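Long-range contact in embryonic developmental protein tofu-6 (Caenorhabditis elegans, PDB 7OCX), which probably acts in the biogenesis of 21U (piwi-interacting) RNAs as part of the PETISCO complex, pairing its RNA recognition motif domain with PID-3: residues G18-N23 and L59-M64. Sequence-based numbering, arbitrary orientation. Where two conformers were deposited one is given.
Sequences GFHIRN and LGFVNM
Phe19 and Val62 face each other as an antiparallel hydrogen-bonded pair: Phe19 N gives to Val62 O at 2.7 Å, nearly in line with the C=O bond, and Val62 N returns a bond to Phe19 O at 3.0 Å. Ile21 and Gly60 form the next such pair. Here Gly60 N reaches Ile21 O at 2.8 Å, whereas Ile21 N meets Gly60 O from well above the carbonyl plane, 55° out of it. A water also donates to Gly60 O and hydrogen-bonds His20 ND1, so this carbonyl serves both backbone and solvent. Strands 18-25 and 57-64 are the central pair of the RNA recognition motif sheet, whose two helices pack on one face. Toward those helices, apolar side chains suit burial: Ile21 CG1 lies 4.0 Å from Val62 CG2, both touching Phe37, while the Phe19 ring offers its edge to Met64 CG. His20 and Phe61 lie on the other face, where many relatives bind RNA. With CG anti to the backbone N (chi1 172°), the Phe61 ring comes obliquely to the neighbouring strand, its CD1 3.1 Å from Phe19 O, and its plane makes 50° with that of His20; Tyr13 and His94 extend the cluster. An alanine replacing Phe61 would probably leave the His20, Tyr13 and His94 rings without their shared neighbour. Farther along, Arg22 and Leu59 lie side by side, the aliphatic Arg22 CD 3.8 Å from Leu59 CG.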
loop_
_atom_site.group_PDB
_atom_site.type_symbol
_atom_site.label_atom_id
_atom_site.label_comp_id
_atom_site.label_asym_id
_atom_site.label_seq_id
_atom_site.Cartn_x
_atom_site.Cartn_y
_atom_site.Cartn_z
ATOM N N GLY C 18 16.050 -1.945 12.962
ATOM C CA GLY C 18 15.949 -2.736 14.166
ATOM C C GLY C 18 16.944 -2.424 15.261
ATOM O O GLY C 18 18.036 -1.894 15.017
ATOM N N PHE C 19 16.570 -2.798 16.484
ATOM C CA PHE C 19 17.351 -2.499 17.667
ATOM C C PHE C 19 17.447 -3.707 18.584
ATOM O O PHE C 19 16.501 -4.489 18.706
ATOM C CB PHE C 19 16.723 -1.369 18.468
ATOM C CG PHE C 19 16.580 -0.107 17.714
ATOM C CD1 PHE C 19 17.683 0.689 17.464
ATOM C CD2 PHE C 19 15.344 0.286 17.237
ATOM C CE1 PHE C 19 17.544 1.855 16.765
ATOM C CE2 PHE C 19 15.197 1.455 16.548
ATOM C CZ PHE C 19 16.305 2.238 16.302
ATOM N N HIS C 20 18.602 -3.833 19.235
ATOM C CA HIS C 20 18.756 -4.690 20.402
ATOM C C HIS C 20 18.500 -3.831 21.633
ATOM O O HIS C 20 18.949 -2.678 21.699
ATOM C CB HIS C 20 20.156 -5.301 20.465
ATOM C CG HIS C 20 20.421 -6.311 19.388
ATOM N ND1 HIS C 20 19.762 -7.521 19.315
ATOM C CD2 HIS C 20 21.288 -6.292 18.346
ATOM C CE1 HIS C 20 20.205 -8.198 18.270
ATOM N NE2 HIS C 20 21.131 -7.475 17.665
ATOM N N ILE C 21 17.764 -4.389 22.595
ATOM C CA ILE C 21 17.313 -3.676 23.784
ATOM C C ILE C 21 17.837 -4.395 25.012
ATOM O O ILE C 21 17.575 -5.592 25.182
ATOM C CB ILE C 21 15.778 -3.619 23.889
ATOM C CG1 ILE C 21 15.138 -3.232 22.571
ATOM C CG2 ILE C 21 15.403 -2.673 25.018
ATOM C CD1 ILE C 21 15.509 -1.901 22.096
ATOM N N ARG C 22 18.503 -3.662 25.899
ATOM C CA ARG C 22 18.951 -4.222 27.168
ATOM C C ARG C 22 18.387 -3.393 28.317
ATOM O O ARG C 22 17.905 -2.272 28.125
ATOM C CB ARG C 22 20.482 -4.259 27.227
ATOM C CG ARG C 22 21.096 -5.263 26.262
ATOM C CD ARG C 22 21.730 -6.443 26.979
ATOM N NE ARG C 22 23.049 -6.113 27.508
ATOM C CZ ARG C 22 23.347 -5.994 28.796
ATOM N NH1 ARG C 22 22.435 -6.163 29.740
ATOM N NH2 ARG C 22 24.598 -5.703 29.144
ATOM N N ASN C 23 18.465 -3.958 29.525
ATOM C CA ASN C 23 18.056 -3.275 30.754
ATOM C C ASN C 23 16.549 -3.069 30.828
ATOM O O ASN C 23 16.075 -2.081 31.395
ATOM C CB ASN C 23 18.771 -1.931 30.914
ATOM C CG ASN C 23 19.059 -1.587 32.366
ATOM O OD1 ASN C 23 19.612 -2.390 33.113
ATOM N ND2 ASN C 23 18.693 -0.374 32.766
ATOM N N LEU C 59 16.137 -8.838 28.320
ATOM C CA LEU C 59 16.760 -8.523 27.036
ATOM C C LEU C 59 15.745 -8.648 25.910
ATOM O O LEU C 59 14.907 -9.557 25.917
ATOM C CB LEU C 59 17.920 -9.457 26.734
ATOM C CG LEU C 59 19.232 -9.217 27.474
ATOM C CD1 LEU C 59 19.068 -9.234 28.983
ATOM C CD2 LEU C 59 20.214 -10.282 26.989
ATOM N N GLY C 60 15.862 -7.778 24.905
ATOM C CA GLY C 60 14.834 -7.704 23.893
ATOM C C GLY C 60 15.329 -7.264 22.535
ATOM O O GLY C 60 16.516 -7.017 22.305
ATOM N N PHE C 61 14.368 -7.179 21.628
ATOM C CA PHE C 61 14.610 -6.880 20.231
ATOM C C PHE C 61 13.357 -6.184 19.739
ATOM O O PHE C 61 12.243 -6.603 20.060
ATOM C CB PHE C 61 14.865 -8.148 19.440
ATOM C CG PHE C 61 14.923 -7.934 17.997
ATOM C CD1 PHE C 61 16.025 -7.290 17.430
ATOM C CD2 PHE C 61 13.913 -8.387 17.187
ATOM C CE1 PHE C 61 16.101 -7.088 16.069
ATOM C CE2 PHE C 61 13.999 -8.215 15.850
ATOM C CZ PHE C 61 15.101 -7.559 15.278
ATOM N N VAL C 62 13.543 -5.095 19.013
ATOM C CA VAL C 62 12.443 -4.338 18.434
ATOM C C VAL C 62 12.824 -3.972 17.010
ATOM O O VAL C 62 13.932 -3.489 16.779
ATOM C CB VAL C 62 12.135 -3.054 19.228
ATOM C CG1 VAL C 62 11.073 -2.247 18.518
ATOM C CG2 VAL C 62 11.664 -3.405 20.591
ATOM N N ASN C 63 11.907 -4.193 16.061
ATOM C CA ASN C 63 12.100 -3.754 14.683
ATOM C C ASN C 63 10.985 -2.761 14.373
ATOM O O ASN C 63 9.801 -3.086 14.532
ATOM C CB ASN C 63 12.116 -4.953 13.713
ATOM C CG ASN C 63 12.688 -4.584 12.345
ATOM O OD1 ASN C 63 13.913 -4.516 12.193
ATOM N ND2 ASN C 63 11.836 -4.459 11.328
ATOM N N MET C 64 11.364 -1.562 13.941
ATOM C CA MET C 64 10.356 -0.605 13.538
ATOM C C MET C 64 9.864 -0.928 12.131
ATOM O O MET C 64 10.493 -1.668 11.372
ATOM C CB MET C 64 10.887 0.819 13.613
ATOM C CG MET C 64 11.445 1.259 14.958
ATOM S SD MET C 64 10.316 1.066 16.320
ATOM C CE MET C 64 9.180 2.435 16.018
HETATM O O HOH W 1 18.542 -9.076 21.259
#